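Local coordinates for type III Pentaketide Synthase (Neurospora crassa, PDB 3EUO), which probably acts as an acyltransferase of the chalcone and stilbene synthase family, a type III polyketide synthase that makes pentaketides, at residues A[88-98]-A[203-211]. Sequence-based numbering, arbitrary orientation.
Sequences ASRKAMAEARL and DCASAVILS
Met93 O accepts a hydrogen bond from Leu98 N at 3.0 Å, closing a Schellman motif in which Arg97 has a positive phi (57°). The turn carries Leu98 back over strand 204-211, and its CD1 lies 3.6 Å from Ile209 CG2, the two side chains lying alongside, head to tail. All branches of Ile209 meet segment 88-98. Its CG1 is anti to its own carbonyl carbon (chi1 -58°), which lays that methylene against Ala92 O at 3.7 Å and beside Ala96 CB. From CG1 the chain runs on to CD1, which reaches Met93 CG at 3.9 Å; Met93 then bends at chi3 and turns its tip off the strand, and its side chain also touches Ile103. An alanine in place of Ile209 would probably leave Met93 CG and Leu98 CD1 without their apolar partner and open a gap under the last helical turn.

The segments belong to the layered alpha/beta thiolase fold: helix 70-96 packs on one face of the mixed sheet through Ala205, Ala207 and Ile209, whereas the side chains of Val208 and Leu210 touch helix 145-162 on the other. Strands 168-175 and 4-11 flank strand 204-211 and add Leu170, Leu172 and Thr6 to the surface under the helix.

Toward Ala88 the nearest approaches are of methyl to backbone, with the alanine methyls themselves slightly farther apart. The methyls of Ala88 and Ala92, one turn apart, each meet a carbonyl two strand residues from the other's: Ala88 CB lies 3.7 Å from Ala205 O, and Ala92 CB is similarly placed at Ala207 O. Ala207 CB rests against both Ala88 O and Ser89 CA, which lie next to each other on the helix backbone. The axes of helix 88-96 and strand 204-211 come within 6.9 Å, a closeness consistent with the small side chains, and run 26° apart. Ser89 OG lies beside Ala207 CB and bonds to Ala85 O, one turn back in its own helix, so this buried hydroxyl needs no acceptor from the strand.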
ATOM      1  N   ALA A  88      14.599   8.110  11.773  1.00 14.09           N
ATOM      2  CA  ALA A  88      15.156   6.852  11.266  1.00 13.73           C
ATOM      3  C   ALA A  88      15.645   7.018   9.824  1.00 13.95           C
ATOM      4  O   ALA A  88      16.741   6.587   9.475  1.00 13.89           O
ATOM      5  CB  ALA A  88      14.118   5.735  11.349  1.00 14.12           C
ATOM      6  N   SER A  89      14.821   7.661   9.002  1.00 13.55           N
ATOM      7  CA  SER A  89      15.164   7.934   7.610  1.00 13.68           C
ATOM      8  C   SER A  89      16.384   8.842   7.504  1.00 14.71           C
ATOM      9  O   SER A  89      17.243   8.621   6.645  1.00 14.22           O
ATOM     10  CB  SER A  89      13.974   8.560   6.879  1.00 13.56           C
ATOM     11  OG  SER A  89      12.870   7.661   6.847  1.00 12.33           O
ATOM     12  N   ARG A  90      16.445   9.860   8.367  1.00 14.92           N
ATOM     13  CA  ARG A  90      17.588  10.774   8.396  1.00 16.86           C
ATOM     14  C   ARG A  90      18.897  10.038   8.670  1.00 16.42           C
ATOM     15  O   ARG A  90      19.912  10.313   8.033  1.00 16.63           O
ATOM     16  CB  ARG A  90      17.398  11.866   9.449  1.00 16.57           C
ATOM     17  CG  ARG A  90      16.450  12.981   9.043  1.00 19.25           C
ATOM     18  CD  ARG A  90      16.536  14.171  10.023  1.00 20.00           C
ATOM     19  NE  ARG A  90      15.449  15.134   9.826  1.00 26.07           N
ATOM     20  CZ  ARG A  90      15.396  16.037   8.846  1.00 27.78           C
ATOM     21  NH1 ARG A  90      16.374  16.124   7.947  1.00 29.33           N
ATOM     22  NH2 ARG A  90      14.355  16.860   8.764  1.00 28.20           N
ATOM     23  N   LYS A  91      18.869   9.117   9.629  1.00 16.06           N
ATOM     24  CA  LYS A  91      20.077   8.398  10.033  1.00 16.18           C
ATOM     25  C   LYS A  91      20.531   7.409   8.969  1.00 15.94           C
ATOM     26  O   LYS A  91      21.729   7.244   8.736  1.00 15.98           O
ATOM     27  CB  LYS A  91      19.872   7.705  11.382  1.00 16.40           C
ATOM     28  CG  LYS A  91      19.733   8.699  12.539  1.00 15.91           C
ATOM     29  CD  LYS A  91      19.780   8.029  13.907  1.00 17.18           C
ATOM     30  CE  LYS A  91      18.474   7.366  14.275  1.00 15.92           C
ATOM     31  NZ  LYS A  91      18.485   6.890  15.708  1.00 17.02           N
ATOM     32  N   ALA A  92      19.567   6.756   8.326  1.00 15.43           N
ATOM     33  CA  ALA A  92      19.863   5.857   7.214  1.00 15.23           C
ATOM     34  C   ALA A  92      20.515   6.631   6.072  1.00 15.03           C
ATOM     35  O   ALA A  92      21.535   6.207   5.542  1.00 15.22           O
ATOM     36  CB  ALA A  92      18.598   5.147   6.743  1.00 15.28           C
ATOM     37  N   MET A  93      19.934   7.777   5.718  1.00 15.16           N
ATOM     38  CA  MET A  93      20.485   8.639   4.661  1.00 14.28           C
ATOM     39  C   MET A  93      21.878   9.150   5.034  1.00 15.07           C
ATOM     40  O   MET A  93      22.774   9.189   4.192  1.00 15.08           O
ATOM     41  CB  MET A  93      19.540   9.806   4.345  1.00 14.73           C
ATOM     42  CG  MET A  93      18.201   9.387   3.713  1.00 13.78           C
ATOM     43  SD  MET A  93      17.015  10.776   3.568  1.00 11.96           S
ATOM     44  CE  MET A  93      17.831  11.756   2.312  1.00 17.70           C
ATOM     45  N   ALA A  94      22.055   9.528   6.298  1.00 15.36           N
ATOM     46  CA  ALA A  94      23.343  10.033   6.788  1.00 16.14           C
ATOM     47  C   ALA A  94      24.448   8.992   6.664  1.00 16.54           C
ATOM     48  O   ALA A  94      25.560   9.305   6.227  1.00 16.64           O
ATOM     49  CB  ALA A  94      23.215  10.517   8.235  1.00 16.39           C
ATOM     50  N   GLU A  95      24.143   7.749   7.034  1.00 16.49           N
ATOM     51  CA  GLU A  95      25.114   6.669   6.917  1.00 16.71           C
ATOM     52  C   GLU A  95      25.453   6.400   5.452  1.00 16.70           C
ATOM     53  O   GLU A  95      26.600   6.091   5.126  1.00 16.67           O
ATOM     54  CB  GLU A  95      24.615   5.392   7.591  1.00 16.36           C
ATOM     55  CG  GLU A  95      25.592   4.217   7.451  1.00 16.75           C
ATOM     56  CD  GLU A  95      25.279   3.056   8.373  1.00 18.08           C
ATOM     57  OE1 GLU A  95      24.087   2.718   8.544  1.00 18.26           O
ATOM     58  OE2 GLU A  95      26.240   2.464   8.915  1.00 17.20           O
ATOM     59  N   ALA A  96      24.454   6.530   4.580  1.00 16.54           N
ATOM     60  CA  ALA A  96      24.616   6.274   3.148  1.00 16.57           C
ATOM     61  C   ALA A  96      25.289   7.451   2.438  1.00 17.05           C
ATOM     62  O   ALA A  96      25.640   7.352   1.266  1.00 16.77           O
ATOM     63  CB  ALA A  96      23.271   5.968   2.506  1.00 16.84           C
ATOM     64  N   ARG A  97      25.462   8.550   3.169  1.00 17.46           N
ATOM     65  CA  ARG A  97      26.022   9.795   2.641  1.00 18.54           C
ATOM     66  C   ARG A  97      25.234  10.330   1.445  1.00 18.93           C
ATOM     67  O   ARG A  97      25.798  10.717   0.409  1.00 18.58           O
ATOM     68  CB  ARG A  97      27.520   9.634   2.359  1.00 18.93           C
ATOM     69  CG  ARG A  97      28.315   9.704   3.642  1.00 21.07           C
ATOM     70  CD  ARG A  97      29.706   9.121   3.526  1.00 25.79           C
ATOM     71  NE  ARG A  97      30.479   9.382   4.745  1.00 30.09           N
ATOM     72  CZ  ARG A  97      30.293   8.780   5.924  1.00 32.61           C
ATOM     73  NH1 ARG A  97      29.344   7.852   6.091  1.00 34.53           N
ATOM     74  NH2 ARG A  97      31.063   9.112   6.951  1.00 33.17           N
ATOM     75  N   LEU A  98      23.914  10.339   1.619  1.00 19.13           N
ATOM     76  CA  LEU A  98      22.987  10.790   0.591  1.00 19.76           C
ATOM     77  C   LEU A  98      22.228  12.033   1.032  1.00 19.93           C
ATOM     78  O   LEU A  98      21.752  12.120   2.163  1.00 20.33           O
ATOM     79  CB  LEU A  98      21.995   9.675   0.223  1.00 19.89           C
ATOM     80  CG  LEU A  98      22.569   8.445  -0.491  1.00 20.68           C
ATOM     81  CD1 LEU A  98      21.519   7.367  -0.621  1.00 21.54           C
ATOM     82  CD2 LEU A  98      23.148   8.792  -1.864  1.00 21.85           C
ATOM     83  N   ASP A 203       6.219  -0.047  19.579  1.00 12.92           N
ATOM     84  CA  ASP A 203       6.284   1.049  18.612  1.00 13.38           C
ATOM     85  C   ASP A 203       7.729   1.281  18.178  1.00 13.57           C
ATOM     86  O   ASP A 203       8.646   1.219  19.002  1.00 13.71           O
ATOM     87  CB  ASP A 203       5.737   2.352  19.218  1.00 13.39           C
ATOM     88  CG  ASP A 203       4.350   2.190  19.823  1.00 14.02           C
ATOM     89  OD1 ASP A 203       3.626   1.247  19.437  1.00 14.02           O
ATOM     90  OD2 ASP A 203       3.986   3.012  20.691  1.00 13.06           O
ATOM     91  N   CYS A 204       7.920   1.555  16.890  1.00 13.65           N
ATOM     92  CA  CYS A 204       9.253   1.770  16.335  1.00 13.42           C
ATOM     93  C   CYS A 204       9.172   2.285  14.913  1.00 13.39           C
ATOM     94  O   CYS A 204       8.190   2.048  14.212  1.00 13.23           O
ATOM     95  CB  CYS A 204      10.050   0.459  16.325  1.00 13.73           C
ATOM     96  SG  CYS A 204      11.795   0.621  15.829  1.00 15.67           S
ATOM     97  N   ALA A 205      10.223   2.978  14.483  1.00 12.98           N
ATOM     98  CA  ALA A 205      10.412   3.224  13.055  1.00 12.63           C
ATOM     99  C   ALA A 205      11.819   2.817  12.695  1.00 12.92           C
ATOM    100  O   ALA A 205      12.742   2.994  13.483  1.00 13.10           O
ATOM    101  CB  ALA A 205      10.166   4.679  12.705  1.00 12.90           C
ATOM    102  N   SER A 206      11.978   2.253  11.504  1.00 12.87           N
ATOM    103  CA  SER A 206      13.290   1.845  11.039  1.00 13.24           C
ATOM    104  C   SER A 206      13.356   2.013   9.537  1.00 12.97           C
ATOM    105  O   SER A 206      12.339   1.928   8.853  1.00 12.34           O
ATOM    106  CB  SER A 206      13.573   0.399  11.419  1.00 13.00           C
ATOM    107  OG  SER A 206      12.600  -0.463  10.871  1.00 13.83           O
ATOM    108  N   ALA A 207      14.558   2.261   9.030  1.00 13.22           N
ATOM    109  CA  ALA A 207      14.739   2.523   7.607  1.00 13.03           C
ATOM    110  C   ALA A 207      16.068   1.995   7.111  1.00 13.34           C
ATOM    111  O   ALA A 207      17.028   1.886   7.877  1.00 13.37           O
ATOM    112  CB  ALA A 207      14.627   4.022   7.329  1.00 13.37           C
ATOM    113  N   VAL A 208      16.099   1.635   5.831  1.00 13.56           N
ATOM    114  CA  VAL A 208      17.346   1.352   5.134  1.00 13.35           C
ATOM    115  C   VAL A 208      17.370   2.107   3.810  1.00 13.61           C
ATOM    116  O   VAL A 208      16.324   2.480   3.270  1.00 13.08           O
ATOM    117  CB  VAL A 208      17.602  -0.168   4.888  1.00 13.54           C
ATOM    118  CG1 VAL A 208      17.590  -0.950   6.212  1.00 13.00           C
ATOM    119  CG2 VAL A 208      16.598  -0.758   3.894  1.00 13.36           C
ATOM    120  N   ILE A 209      18.576   2.351   3.307  1.00 13.59           N
ATOM    121  CA  ILE A 209      18.746   2.812   1.942  1.00 13.85           C
ATOM    122  C   ILE A 209      19.184   1.622   1.108  1.00 13.88           C
ATOM    123  O   ILE A 209      20.178   0.969   1.441  1.00 14.14           O
ATOM    124  CB  ILE A 209      19.817   3.919   1.828  1.00 13.92           C
ATOM    125  CG1 ILE A 209      19.448   5.118   2.723  1.00 14.37           C
ATOM    126  CG2 ILE A 209      20.011   4.294   0.359  1.00 14.38           C
ATOM    127  CD1 ILE A 209      18.092   5.774   2.377  1.00 14.30           C
ATOM    128  N   LEU A 210      18.414   1.313   0.066  1.00 14.07           N
ATOM    129  CA  LEU A 210      18.822   0.298  -0.908  1.00 14.59           C
ATOM    130  C   LEU A 210      19.251   0.992  -2.187  1.00 15.03           C
ATOM    131  O   LEU A 210      18.470   1.741  -2.789  1.00 15.56           O
ATOM    132  CB  LEU A 210      17.699  -0.698  -1.208  1.00 14.37           C
ATOM    133  CG  LEU A 210      18.108  -1.950  -2.004  1.00 14.61           C
ATOM    134  CD1 LEU A 210      19.034  -2.868  -1.183  1.00 14.60           C
ATOM    135  CD2 LEU A 210      16.880  -2.723  -2.471  1.00 14.52           C
ATOM    136  N   SER A 211      20.492   0.740  -2.593  1.00 15.40           N
ATOM    137  CA  SER A 211      21.052   1.316  -3.812  1.00 15.94           C
ATOM    138  C   SER A 211      21.241   0.247  -4.878  1.00 16.11           C
ATOM    139  O   SER A 211      21.521  -0.910  -4.553  1.00 16.24           O
ATOM    140  CB  SER A 211      22.410   1.962  -3.503  1.00 16.27           C
ATOM    141  OG  SER A 211      23.022   2.439  -4.694  1.00 18.11           O
TER